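Local atomic coordinates of tyrosyl-DNA phosphodiesterase 2 (Danio rerio, PDB entry 4F1H), a protein that belongs to the endonuclease/exonuclease/phosphatase family, with the two-sheet sandwich fold of DNase I-like proteins. Residues B[109-114]-B[145-150]; B[168-173]-B[209-214]; B[174-179]-B[219-224]. All coordinates share one frame; numbering follows the deposited sequence.

Contact 1: residues B[109-114]-B[145-150]; sequences KLYLMT and AIVIFA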
ATOM      1  N   LYS B 109       3.929  14.890 -26.450  1.00 21.74           N
ATOM      2  CA  LYS B 109       2.632  14.300 -26.154  1.00 22.13           C
ATOM      3  C   LYS B 109       2.501  14.169 -24.644  1.00 19.75           C
ATOM      4  O   LYS B 109       3.433  13.696 -23.989  1.00 20.77           O
ATOM      5  CB  LYS B 109       2.519  12.919 -26.805  1.00 21.99           C
ATOM      6  CG  LYS B 109       1.127  12.346 -26.728  1.00 26.78           C
ATOM      7  CD  LYS B 109       1.065  10.900 -27.279  1.00 33.77           C
ATOM      8  CE  LYS B 109       1.042  10.859 -28.802  1.00 37.40           C
ATOM      9  NZ  LYS B 109       1.042   9.431 -29.282  1.00 32.60           N
ATOM     10  N   LEU B 110       1.345  14.581 -24.099  1.00 19.72           N
ATOM     11  CA  LEU B 110       1.029  14.333 -22.683  1.00 17.96           C
ATOM     12  C   LEU B 110      -0.207  13.454 -22.646  1.00 17.75           C
ATOM     13  O   LEU B 110      -1.113  13.628 -23.469  1.00 18.86           O
ATOM     14  CB  LEU B 110       0.719  15.619 -21.908  1.00 16.86           C
ATOM     15  CG  LEU B 110       1.684  16.788 -22.037  1.00 19.79           C
ATOM     16  CD1 LEU B 110       1.182  17.909 -21.120  1.00 22.00           C
ATOM     17  CD2 LEU B 110       3.114  16.360 -21.702  1.00 21.39           C
ATOM     18  N   TYR B 111      -0.272  12.538 -21.675  1.00 17.53           N
ATOM     19  CA  TYR B 111      -1.442  11.666 -21.548  1.00 19.62           C
ATOM     20  C   TYR B 111      -1.988  12.045 -20.168  1.00 18.41           C
ATOM     21  O   TYR B 111      -1.402  11.650 -19.159  1.00 19.95           O
ATOM     22  CB  TYR B 111      -0.955  10.217 -21.639  1.00 16.81           C
ATOM     23  CG  TYR B 111      -1.985   9.116 -21.657  1.00 22.75           C
ATOM     24  CD1 TYR B 111      -2.386   8.507 -20.476  1.00 23.91           C
ATOM     25  CD2 TYR B 111      -2.480   8.612 -22.864  1.00 22.13           C
ATOM     26  CE1 TYR B 111      -3.312   7.444 -20.474  1.00 23.09           C
ATOM     27  CE2 TYR B 111      -3.427   7.552 -22.880  1.00 25.41           C
ATOM     28  CZ  TYR B 111      -3.821   6.977 -21.685  1.00 27.30           C
ATOM     29  OH  TYR B 111      -4.744   5.925 -21.694  1.00 24.08           O
ATOM     30  N   LEU B 112      -3.041  12.879 -20.142  1.00 16.36           N
ATOM     31  CA  LEU B 112      -3.556  13.481 -18.903  1.00 19.91           C
ATOM     32  C   LEU B 112      -4.727  12.663 -18.376  1.00 18.33           C
ATOM     33  O   LEU B 112      -5.616  12.270 -19.131  1.00 18.02           O
ATOM     34  CB  LEU B 112      -4.007  14.918 -19.175  1.00 14.53           C
ATOM     35  CG  LEU B 112      -2.893  15.772 -19.803  1.00 14.66           C
ATOM     36  CD1 LEU B 112      -3.523  17.054 -20.323  1.00 16.14           C
ATOM     37  CD2 LEU B 112      -1.762  16.076 -18.838  1.00 18.94           C
ATOM     38  N   MET B 113      -4.726  12.383 -17.079  1.00 14.71           N
ATOM     39  CA  MET B 113      -5.756  11.499 -16.534  1.00 13.85           C
ATOM     40  C   MET B 113      -6.262  12.018 -15.203  1.00 14.65           C
ATOM     41  O   MET B 113      -5.500  12.546 -14.412  1.00 15.66           O
ATOM     42  CB  MET B 113      -5.157  10.112 -16.257  1.00 15.23           C
ATOM     43  CG  MET B 113      -4.341   9.515 -17.405  1.00 17.51           C
ATOM     44  SD  MET B 113      -3.318   8.121 -16.813  1.00 23.20           S
ATOM     45  CE  MET B 113      -4.595   6.986 -16.264  1.00 25.35           C
ATOM     46  N   THR B 114      -7.566  11.865 -14.970  1.00 13.21           N
ATOM     47  CA  THR B 114      -8.107  12.174 -13.626  1.00 14.70           C
ATOM     48  C   THR B 114      -9.232  11.219 -13.236  1.00 16.64           C
ATOM     49  O   THR B 114      -9.958  10.651 -14.061  1.00 15.05           O
ATOM     50  CB  THR B 114      -8.588  13.652 -13.480  1.00 15.30           C
ATOM     51  OG1 THR B 114      -8.789  13.956 -12.102  1.00 15.89           O
ATOM     52  CG2 THR B 114      -9.882  13.939 -14.255  1.00 14.11           C
ATOM     53  N   ALA B 145       4.495   9.457 -24.761  1.00 25.46           N
ATOM     54  CA  ALA B 145       3.784  10.426 -23.925  1.00 23.02           C
ATOM     55  C   ALA B 145       4.371  10.476 -22.524  1.00 20.08           C
ATOM     56  O   ALA B 145       4.785   9.431 -21.977  1.00 20.80           O
ATOM     57  CB  ALA B 145       2.281  10.092 -23.821  1.00 24.95           C
ATOM     58  N   ILE B 146       4.376  11.687 -21.954  1.00 20.54           N
ATOM     59  CA  ILE B 146       4.537  11.873 -20.509  1.00 17.90           C
ATOM     60  C   ILE B 146       3.128  11.649 -19.937  1.00 20.40           C
ATOM     61  O   ILE B 146       2.171  12.249 -20.453  1.00 20.15           O
ATOM     62  CB  ILE B 146       4.970  13.304 -20.210  1.00 22.35           C
ATOM     63  CG1 ILE B 146       6.368  13.552 -20.804  1.00 21.53           C
ATOM     64  CG2 ILE B 146       4.981  13.579 -18.688  1.00 22.22           C
ATOM     65  CD1 ILE B 146       6.742  15.041 -20.855  1.00 24.80           C
ATOM     66  N   VAL B 147       2.997  10.784 -18.926  1.00 20.25           N
ATOM     67  CA  VAL B 147       1.727  10.572 -18.237  1.00 18.02           C
ATOM     68  C   VAL B 147       1.635  11.378 -16.947  1.00 19.69           C
ATOM     69  O   VAL B 147       2.522  11.316 -16.098  1.00 18.39           O
ATOM     70  CB  VAL B 147       1.531   9.073 -17.882  1.00 17.09           C
ATOM     71  CG1 VAL B 147       0.180   8.836 -17.244  1.00 19.00           C
ATOM     72  CG2 VAL B 147       1.674   8.258 -19.137  1.00 19.99           C
ATOM     73  N   ILE B 148       0.536  12.116 -16.779  1.00 15.72           N
ATOM     74  CA  ILE B 148       0.256  12.774 -15.485  1.00 15.40           C
ATOM     75  C   ILE B 148      -1.152  12.378 -15.076  1.00 16.43           C
ATOM     76  O   ILE B 148      -2.125  12.687 -15.788  1.00 17.10           O
ATOM     77  CB  ILE B 148       0.325  14.291 -15.618  1.00 17.05           C
ATOM     78  CG1 ILE B 148       1.749  14.703 -16.023  1.00 22.37           C
ATOM     79  CG2 ILE B 148      -0.096  14.963 -14.274  1.00 18.11           C
ATOM     80  CD1 ILE B 148       1.903  16.220 -16.139  1.00 22.32           C
ATOM     81  N   PHE B 149      -1.264  11.621 -13.986  1.00 14.84           N
ATOM     82  CA  PHE B 149      -2.548  11.399 -13.366  1.00 15.91           C
ATOM     83  C   PHE B 149      -2.636  12.341 -12.185  1.00 18.16           C
ATOM     84  O   PHE B 149      -1.695  12.410 -11.377  1.00 19.20           O
ATOM     85  CB  PHE B 149      -2.709   9.934 -12.882  1.00 18.68           C
ATOM     86  CG  PHE B 149      -3.913   9.746 -12.013  1.00 15.14           C
ATOM     87  CD1 PHE B 149      -3.838  10.000 -10.638  1.00 19.77           C
ATOM     88  CD2 PHE B 149      -5.125   9.369 -12.558  1.00 16.08           C
ATOM     89  CE1 PHE B 149      -4.978   9.913  -9.833  1.00 19.25           C
ATOM     90  CE2 PHE B 149      -6.267   9.226 -11.727  1.00 18.40           C
ATOM     91  CZ  PHE B 149      -6.178   9.494 -10.391  1.00 20.78           C
ATOM     92  N   ALA B 150      -3.762  13.039 -12.020  1.00 14.77           N
ATOM     93  CA  ALA B 150      -3.925  13.844 -10.811  1.00 14.60           C
ATOM     94  C   ALA B 150      -5.375  13.727 -10.442  1.00 19.59           C
ATOM     95  O   ALA B 150      -6.253  13.930 -11.276  1.00 18.75           O
ATOM     96  CB  ALA B 150      -3.552  15.325 -11.067  1.00 15.87           C
TER
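Strands 109-114 and 145-150 run parallel, 4.3 Å apart at their closest with their directions 24° askew, as the two strands of a beta-alpha-beta unit, joined through helix 124-140. Five backbone bonds pass alternately between them, each odd-numbered residue from Lys109 to Met113 using its carbonyl and Tyr111 and Met113 also their N-H; the shortest joins Tyr111 N to Ile146 O at 2.7 Å. On the face of Tyr111, Met113, Val147 and Phe149, Met113 has CG anti to the carbonyl carbon (chi1 -49°) and chi2 extended, which carries SD to 3.6 Å from Val147 CG1, in plane at the edge of the Tyr111 ring. Phe149 leans forward along the neighbouring strand, CD2 3.8 Å from Met113 CB and CE2 beside Thr114 C, while Ile138 of helix 124-140 packs on Met113 and Val147. On the other face Leu110 and Ile146 stand alongside each other, with Leu110 CD2 3.9 Å from Ile146 CB; strand 4-10 of the second sheet packs on this face through Leu4, which touches Leu110 and Ile148. Lys109 lays its aliphatic CD against Ala145 CB, and its NZ ends in a salt bridge with Asp144. At the far end Thr114 places OG1 anti to its own N (chi1 -166°), where the hydroxyl donates to Ala150 O at 2.7 Å, in the carbonyl plane, and also bonds Gln41 NE2.

Contact 2: residues B[168-173]-B[209-214]; sequences AGVCDV and FLRSAK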
ATOM      1  N   ALA B 168       7.113   0.223 -11.758  1.00 28.41           N
ATOM      2  CA  ALA B 168       8.408   0.819 -12.099  1.00 32.01           C
ATOM      3  C   ALA B 168       8.224   1.937 -13.129  1.00 28.31           C
ATOM      4  O   ALA B 168       7.446   1.775 -14.081  1.00 32.54           O
ATOM      5  CB  ALA B 168       9.356  -0.248 -12.626  1.00 38.21           C
ATOM      6  N   GLY B 169       8.902   3.071 -12.929  1.00 27.12           N
ATOM      7  CA  GLY B 169       8.794   4.199 -13.855  1.00 24.58           C
ATOM      8  C   GLY B 169       7.718   5.204 -13.427  1.00 24.87           C
ATOM      9  O   GLY B 169       7.608   6.296 -14.011  1.00 23.25           O
ATOM     10  N   VAL B 170       6.922   4.836 -12.425  1.00 22.54           N
ATOM     11  CA  VAL B 170       5.831   5.717 -11.967  1.00 22.48           C
ATOM     12  C   VAL B 170       6.108   6.249 -10.565  1.00 27.89           C
ATOM     13  O   VAL B 170       6.387   5.466  -9.656  1.00 28.03           O
ATOM     14  CB  VAL B 170       4.496   4.981 -11.977  1.00 22.81           C
ATOM     15  CG1 VAL B 170       3.326   5.931 -11.547  1.00 26.30           C
ATOM     16  CG2 VAL B 170       4.210   4.429 -13.375  1.00 22.55           C
ATOM     17  N   CYS B 171       6.059   7.569 -10.371  1.00 21.47           N
ATOM     18  CA  CYS B 171       6.288   8.080  -9.030  1.00 23.57           C
ATOM     19  C   CYS B 171       5.089   8.869  -8.550  1.00 21.24           C
ATOM     20  O   CYS B 171       4.267   9.332  -9.344  1.00 20.49           O
ATOM     21  CB  CYS B 171       7.532   8.956  -8.969  1.00 25.03           C
ATOM     22  SG  CYS B 171       7.403  10.522  -9.858  1.00 27.61           S
ATOM     23  N   ASP B 172       5.012   9.022  -7.237  1.00 20.73           N
ATOM     24  CA  ASP B 172       4.042   9.933  -6.642  1.00 20.33           C
ATOM     25  C   ASP B 172       4.829  11.243  -6.466  1.00 23.01           C
ATOM     26  O   ASP B 172       5.889  11.261  -5.809  1.00 22.87           O
ATOM     27  CB  ASP B 172       3.588   9.321  -5.305  1.00 17.66           C
ATOM     28  CG  ASP B 172       2.735  10.261  -4.464  1.00 18.08           C
ATOM     29  OD1 ASP B 172       3.096  11.452  -4.342  1.00 21.00           O
ATOM     30  OD2 ASP B 172       1.725   9.757  -3.906  1.00 21.39           O
ATOM     31  N   VAL B 173       4.326  12.357  -7.012  1.00 19.65           N
ATOM     32  CA  VAL B 173       5.098  13.612  -7.022  1.00 20.09           C
ATOM     33  C   VAL B 173       5.464  14.112  -5.614  1.00 19.69           C
ATOM     34  O   VAL B 173       6.596  14.592  -5.375  1.00 23.60           O
ATOM     35  CB  VAL B 173       4.373  14.710  -7.857  1.00 22.64           C
ATOM     36  CG1 VAL B 173       5.042  16.064  -7.722  1.00 31.50           C
ATOM     37  CG2 VAL B 173       4.296  14.283  -9.326  1.00 20.16           C
ATOM     38  N   PHE B 209       0.421  11.225  -9.982  1.00 17.70           N
ATOM     39  CA  PHE B 209       1.327  10.141 -10.451  1.00 16.15           C
ATOM     40  C   PHE B 209       1.939  10.578 -11.772  1.00 17.72           C
ATOM     41  O   PHE B 209       1.246  11.135 -12.635  1.00 19.86           O
ATOM     42  CB  PHE B 209       0.563   8.812 -10.609  1.00 15.03           C
ATOM     43  CG  PHE B 209      -0.075   8.309  -9.323  1.00 18.30           C
ATOM     44  CD1 PHE B 209       0.546   8.497  -8.085  1.00 22.82           C
ATOM     45  CD2 PHE B 209      -1.320   7.682  -9.365  1.00 21.08           C
ATOM     46  CE1 PHE B 209      -0.058   8.044  -6.907  1.00 23.24           C
ATOM     47  CE2 PHE B 209      -1.923   7.207  -8.200  1.00 23.90           C
ATOM     48  CZ  PHE B 209      -1.297   7.412  -6.965  1.00 20.64           C
ATOM     49  N   LEU B 210       3.240  10.350 -11.929  1.00 18.19           N
ATOM     50  CA  LEU B 210       3.986  10.824 -13.092  1.00 18.27           C
ATOM     51  C   LEU B 210       4.754   9.684 -13.725  1.00 19.67           C
ATOM     52  O   LEU B 210       5.388   8.897 -13.023  1.00 21.16           O
ATOM     53  CB  LEU B 210       4.949  11.945 -12.660  1.00 16.55           C
ATOM     54  CG  LEU B 210       5.983  12.375 -13.707  1.00 21.41           C
ATOM     55  CD1 LEU B 210       5.283  13.096 -14.894  1.00 21.05           C
ATOM     56  CD2 LEU B 210       7.054  13.290 -13.083  1.00 21.03           C
ATOM     57  N   ARG B 211       4.678   9.571 -15.051  1.00 19.72           N
ATOM     58  CA  ARG B 211       5.537   8.640 -15.799  1.00 18.00           C
ATOM     59  C   ARG B 211       6.176   9.393 -16.970  1.00 21.09           C
ATOM     60  O   ARG B 211       5.511  10.196 -17.649  1.00 20.34           O
ATOM     61  CB  ARG B 211       4.727   7.450 -16.326  1.00 18.05           C
ATOM     62  CG  ARG B 211       5.630   6.326 -16.878  1.00 18.91           C
ATOM     63  CD  ARG B 211       4.890   5.545 -17.948  1.00 21.22           C
ATOM     64  NE  ARG B 211       4.913   6.282 -19.202  1.00 22.05           N
ATOM     65  CZ  ARG B 211       4.330   5.875 -20.323  1.00 24.14           C
ATOM     66  NH1 ARG B 211       4.434   6.608 -21.415  1.00 21.95           N
ATOM     67  NH2 ARG B 211       3.636   4.749 -20.343  1.00 22.44           N
ATOM     68  N   SER B 212       7.485   9.195 -17.189  1.00 20.69           N
ATOM     69  CA  SER B 212       8.122   9.841 -18.336  1.00 22.70           C
ATOM     70  C   SER B 212       7.779   9.147 -19.642  1.00 23.51           C
ATOM     71  O   SER B 212       7.215   8.051 -19.661  1.00 23.59           O
ATOM     72  CB  SER B 212       9.649   9.857 -18.182  1.00 25.80           C
ATOM     73  OG  SER B 212      10.027  10.458 -16.964  1.00 31.79           O
ATOM     74  N   ALA B 213       8.134   9.809 -20.740  1.00 21.60           N
ATOM     75  CA  ALA B 213       8.068   9.207 -22.077  1.00 21.77           C
ATOM     76  C   ALA B 213       9.438   8.582 -22.284  1.00 34.74           C
ATOM     77  O   ALA B 213      10.442   9.185 -21.882  1.00 33.88           O
ATOM     78  CB  ALA B 213       7.872  10.301 -23.126  1.00 22.77           C
ATOM     79  N   LYS B 214       9.485   7.399 -22.904  1.00 35.97           N
ATOM     80  CA  LYS B 214      10.760   6.797 -23.361  1.00 44.88           C
ATOM     81  C   LYS B 214      11.480   7.597 -24.452  1.00 47.76           C
ATOM     82  O   LYS B 214      12.703   7.491 -24.606  1.00 55.78           O
ATOM     83  CB  LYS B 214      10.520   5.393 -23.911  1.00 49.71           C
ATOM     84  CG  LYS B 214       9.762   4.473 -22.998  1.00 54.03           C
ATOM     85  CD  LYS B 214      10.666   3.886 -21.937  1.00 63.04           C
ATOM     86  CE  LYS B 214       9.967   2.741 -21.220  1.00 70.83           C
ATOM     87  NZ  LYS B 214      10.826   2.066 -20.199  1.00 73.82           N
TER
HETATM   88  O   HOH W   1       9.209   7.188 -15.955  1.00 27.52           O
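The Phe209 ring has Cys171 O and the carboxylate oxygen OD2 of Asp172 at its edge, near the ring plane, with Asp172 OD2 3.9 Å from Phe209 CE1. The carboxylate itself is turned 68° from the ring, and OD2 has its stronger partner in Arg204, a salt bridge; Leu131 and Ile138 of helix 124-140 also pack on Phe209. The setting is an antiparallel pairing of the short strand 170-172 with the end of strand 202-211, in one sheet of the DNase I-like sandwich. Cys171 and Leu210 form the hydrogen-bonded pair: Cys171 N to Leu210 O and Leu210 N to Cys171 O are both 3.0 Å. On the face opposite Phe209, Leu210 CB receives Cys171 SG at 4.0 Å and Val173 CG2 at 4.1 Å. The sulfur lies between the backbone N and carbonyl carbon of its own residue (chi1 68°), a rotation that turns it toward Leu210. Back on the Phe209 side, Val170 CG1 lies across Phe209 CB. Asp172 is also the N-cap of the helix that follows, its OD1 making weak bonds to the N-H groups of Trp174 and Glu175. Arg211 brings CG to within 3.5 Å of Gly169 O, then bends at chi3 (79°), and its guanidinium gives NE to Ser212 O and NH1 to Ala145 O. Beyond the paired strands one water bridges the two segments, donating to Gly169 O at 2.7 Å and accepting from Ser212 N at 2.9 Å.

Contact 3: residues B[174-179]-B[219-224]; sequences WEQLGK and VTPDHM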
ATOM      1  N   TRP B 174       4.521  14.016  -4.672  1.00 20.78           N
ATOM      2  CA  TRP B 174       4.819  14.471  -3.326  1.00 18.22           C
ATOM      3  C   TRP B 174       5.991  13.665  -2.744  1.00 21.38           C
ATOM      4  O   TRP B 174       6.861  14.242  -2.083  1.00 21.34           O
ATOM      5  CB  TRP B 174       3.588  14.355  -2.427  1.00 16.67           C
ATOM      6  CG  TRP B 174       3.869  14.698  -1.019  1.00 20.11           C
ATOM      7  CD1 TRP B 174       4.006  15.958  -0.507  1.00 20.35           C
ATOM      8  CD2 TRP B 174       4.021  13.786   0.085  1.00 20.35           C
ATOM      9  NE1 TRP B 174       4.224  15.886   0.856  1.00 21.70           N
ATOM     10  CE2 TRP B 174       4.249  14.572   1.238  1.00 18.64           C
ATOM     11  CE3 TRP B 174       3.987  12.390   0.208  1.00 21.82           C
ATOM     12  CZ2 TRP B 174       4.470  14.001   2.509  1.00 19.82           C
ATOM     13  CZ3 TRP B 174       4.194  11.814   1.467  1.00 21.90           C
ATOM     14  CH2 TRP B 174       4.435  12.625   2.603  1.00 19.83           C
ATOM     15  N   GLU B 175       6.007  12.351  -2.964  1.00 19.65           N
ATOM     16  CA  GLU B 175       7.133  11.522  -2.482  1.00 23.85           C
ATOM     17  C   GLU B 175       8.421  11.930  -3.175  1.00 29.45           C
ATOM     18  O   GLU B 175       9.467  12.129  -2.540  1.00 24.04           O
ATOM     19  CB  GLU B 175       6.854  10.037  -2.750  1.00 21.28           C
ATOM     20  CG  GLU B 175       5.666   9.524  -1.970  1.00 22.71           C
ATOM     21  CD  GLU B 175       5.405   8.044  -2.197  1.00 26.29           C
ATOM     22  OE1 GLU B 175       5.935   7.455  -3.172  1.00 32.00           O
ATOM     23  OE2 GLU B 175       4.661   7.470  -1.379  1.00 36.12           O
ATOM     24  N   GLN B 176       8.344  12.073  -4.488  1.00 22.65           N
ATOM     25  CA  GLN B 176       9.515  12.394  -5.300  1.00 26.52           C
ATOM     26  C   GLN B 176      10.107  13.742  -4.887  1.00 24.84           C
ATOM     27  O   GLN B 176      11.339  13.939  -4.932  1.00 27.37           O
ATOM     28  CB  GLN B 176       9.119  12.382  -6.786  1.00 26.45           C
ATOM     29  CG  GLN B 176      10.276  12.479  -7.763  1.00 35.82           C
ATOM     30  CD  GLN B 176      11.122  11.213  -7.780  1.00 48.79           C
ATOM     31  OE1 GLN B 176      10.650  10.122  -7.445  1.00 47.49           O
ATOM     32  NE2 GLN B 176      12.383  11.354  -8.168  1.00 55.76           N
ATOM     33  N   LEU B 177       9.252  14.670  -4.443  1.00 21.02           N
ATOM     34  CA  LEU B 177       9.724  15.994  -4.045  1.00 22.78           C
ATOM     35  C   LEU B 177      10.237  16.039  -2.599  1.00 31.40           C
ATOM     36  O   LEU B 177      10.597  17.104  -2.093  1.00 31.77           O
ATOM     37  CB  LEU B 177       8.657  17.078  -4.287  1.00 25.51           C
ATOM     38  CG  LEU B 177       8.404  17.415  -5.755  1.00 21.88           C
ATOM     39  CD1 LEU B 177       7.255  18.415  -5.897  1.00 25.64           C
ATOM     40  CD2 LEU B 177       9.665  17.990  -6.389  1.00 25.29           C
ATOM     41  N   GLY B 178      10.278  14.889  -1.945  1.00 25.70           N
ATOM     42  CA  GLY B 178      10.910  14.816  -0.634  1.00 27.87           C
ATOM     43  C   GLY B 178      10.003  14.628   0.566  1.00 30.05           C
ATOM     44  O   GLY B 178      10.422  14.842   1.725  1.00 26.28           O
ATOM     45  N   LYS B 179       8.761  14.240   0.305  1.00 23.98           N
ATOM     46  CA  LYS B 179       7.780  14.045   1.378  1.00 20.06           C
ATOM     47  C   LYS B 179       7.713  15.256   2.330  1.00 21.90           C
ATOM     48  O   LYS B 179       7.774  15.099   3.577  1.00 27.77           O
ATOM     49  CB  LYS B 179       8.047  12.764   2.167  1.00 24.48           C
ATOM     50  CG  LYS B 179       7.871  11.466   1.356  1.00 26.40           C
ATOM     51  CD  LYS B 179       8.033  10.247   2.256  1.00 36.48           C
ATOM     52  CE  LYS B 179       7.712   8.969   1.518  1.00 40.76           C
ATOM     53  NZ  LYS B 179       7.754   7.789   2.443  1.00 45.06           N
ATOM     54  N   VAL B 219      11.237  13.197 -17.038  1.00 32.22           N
ATOM     55  CA  VAL B 219      10.587  14.366 -16.491  1.00 31.99           C
ATOM     56  C   VAL B 219      10.706  14.234 -14.994  1.00 32.92           C
ATOM     57  O   VAL B 219      10.500  13.139 -14.429  1.00 31.18           O
ATOM     58  CB  VAL B 219       9.085  14.329 -16.808  1.00 33.62           C
ATOM     59  CG1 VAL B 219       8.360  15.515 -16.164  1.00 34.36           C
ATOM     60  CG2 VAL B 219       8.878  14.324 -18.295  1.00 34.32           C
ATOM     61  N   THR B 220      11.055  15.333 -14.344  1.00 29.17           N
ATOM     62  CA  THR B 220      11.006  15.375 -12.893  1.00 33.21           C
ATOM     63  C   THR B 220      10.013  16.457 -12.479  1.00 27.49           C
ATOM     64  O   THR B 220       9.850  17.458 -13.183  1.00 28.17           O
ATOM     65  CB  THR B 220      12.383  15.730 -12.310  1.00 33.87           C
ATOM     66  OG1 THR B 220      12.829  16.959 -12.894  1.00 32.19           O
ATOM     67  CG2 THR B 220      13.378  14.630 -12.640  1.00 38.81           C
ATOM     68  N   PRO B 221       9.336  16.253 -11.346  1.00 25.71           N
ATOM     69  CA  PRO B 221       8.588  17.405 -10.823  1.00 23.75           C
ATOM     70  C   PRO B 221       9.548  18.491 -10.366  1.00 24.57           C
ATOM     71  O   PRO B 221      10.694  18.186 -10.003  1.00 27.25           O
ATOM     72  CB  PRO B 221       7.829  16.817  -9.627  1.00 25.39           C
ATOM     73  CG  PRO B 221       8.608  15.601  -9.207  1.00 26.19           C
ATOM     74  CD  PRO B 221       9.233  15.063 -10.478  1.00 27.89           C
ATOM     75  N   ASP B 222       9.087  19.734 -10.382  1.00 20.32           N
ATOM     76  CA  ASP B 222       9.897  20.889 -10.028  1.00 24.59           C
ATOM     77  C   ASP B 222       9.496  21.406  -8.653  1.00 23.31           C
ATOM     78  O   ASP B 222      10.254  21.306  -7.692  1.00 26.94           O
ATOM     79  CB  ASP B 222       9.692  21.949 -11.098  1.00 27.62           C
ATOM     80  CG  ASP B 222      10.427  23.234 -10.799  1.00 43.95           C
ATOM     81  OD1 ASP B 222      11.597  23.134 -10.381  1.00 42.42           O
ATOM     82  OD2 ASP B 222       9.834  24.330 -10.988  1.00 51.39           O
ATOM     83  N   HIS B 223       8.285  21.943  -8.557  1.00 22.17           N
ATOM     84  CA  HIS B 223       7.801  22.473  -7.292  1.00 23.57           C
ATOM     85  C   HIS B 223       6.313  22.162  -7.099  1.00 21.64           C
ATOM     86  O   HIS B 223       5.564  22.056  -8.069  1.00 23.58           O
ATOM     87  CB  HIS B 223       8.090  23.977  -7.244  1.00 30.21           C
ATOM     88  CG  HIS B 223       7.115  24.763  -6.432  1.00 41.02           C
ATOM     89  ND1 HIS B 223       7.246  24.932  -5.069  1.00 44.96           N
ATOM     90  CD2 HIS B 223       5.996  25.436  -6.790  1.00 40.81           C
ATOM     91  CE1 HIS B 223       6.245  25.668  -4.622  1.00 35.62           C
ATOM     92  NE2 HIS B 223       5.472  25.989  -5.648  1.00 45.57           N
ATOM     93  N   MET B 224       5.907  21.980  -5.848  1.00 18.33           N
ATOM     94  CA  MET B 224       4.498  21.732  -5.511  1.00 16.14           C
ATOM     95  C   MET B 224       4.065  22.625  -4.336  1.00 22.09           C
ATOM     96  O   MET B 224       4.886  22.938  -3.452  1.00 20.81           O
ATOM     97  CB  MET B 224       4.328  20.237  -5.203  1.00 22.02           C
ATOM     98  CG  MET B 224       3.012  19.806  -4.632  1.00 29.78           C
ATOM     99  SD  MET B 224       3.186  18.066  -4.072  1.00 31.84           S
ATOM    100  CE  MET B 224       1.615  17.882  -3.227  1.00 35.01           C
TER
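Leu177 meets strand 220-224 with both methyl groups, CD1 3.5 Å from Met224 CB and CD2 3.6 Å from Asp222 O. Its side chain and the Pro221 ring lie antiparallel, each running past the other, and Leu177 CD2 lies 3.8 Å from Pro221 CG. The same proline carbon is met by Gln176 CG, also at 3.8 Å, the glutamine chain crossing the ring at about a right angle. At the other end, Met224 extends over the start of the helix: with CG anti to the backbone N (chi1 171°) and the rest of the chain straight, SD comes 4.1 Å from Trp174 CB and Met224 CE reaches Trp174 CD1, also at 4.1 Å. This is a Met-aromatic contact at the edge, the sulfur 5.3 Å from the centroid of the five-membered ring of Trp174 and 87° off its normal. In the second shell, the indole is held by NE1 bonding to Gln180 O, and Lys179 CA lies over one of its faces. That lysine is brought there by a Schellman motif, in which Gly178 has positive phi while Lys179 N bonds to Trp174 O and Gly178 N to Glu175 O. Asp222 OD2 salt-bridges Lys3 and hydrogen-bonds Thr247 OG1. The contact sets the short helix 173-176 against strand 220-227, an outermost strand of its sheet, whose neighbour 243-249 touches Met224 through Ile244 and Cys246, while Leu210 of strand 202-211 packs on Pro221.

How the contacts relate
Contact 1 closes before the other two open, whereas the segments of contacts 2 and 3 alternate along the chain: strand 170-172 leads into helix 173-176, and strand 202-211 is followed by 220-227. Contacts 1 and 2 have centres about 10 Å apart and share one sheet, in which strands 145-150 and 202-211 are neighbours, probably hydrogen-bonded from Phe149 O to Phe209 N. Contact 3, centred about 11 Å from contact 2 and 16 Å from contact 1, brings in strand 220-227 of the other sheet. Val173 on Pro221 ties contact 2 to contact 3, and Ile146 on Val219 ties contact 1 to contact 3, so the three together run from within one sheet to the other sheet of the sandwich.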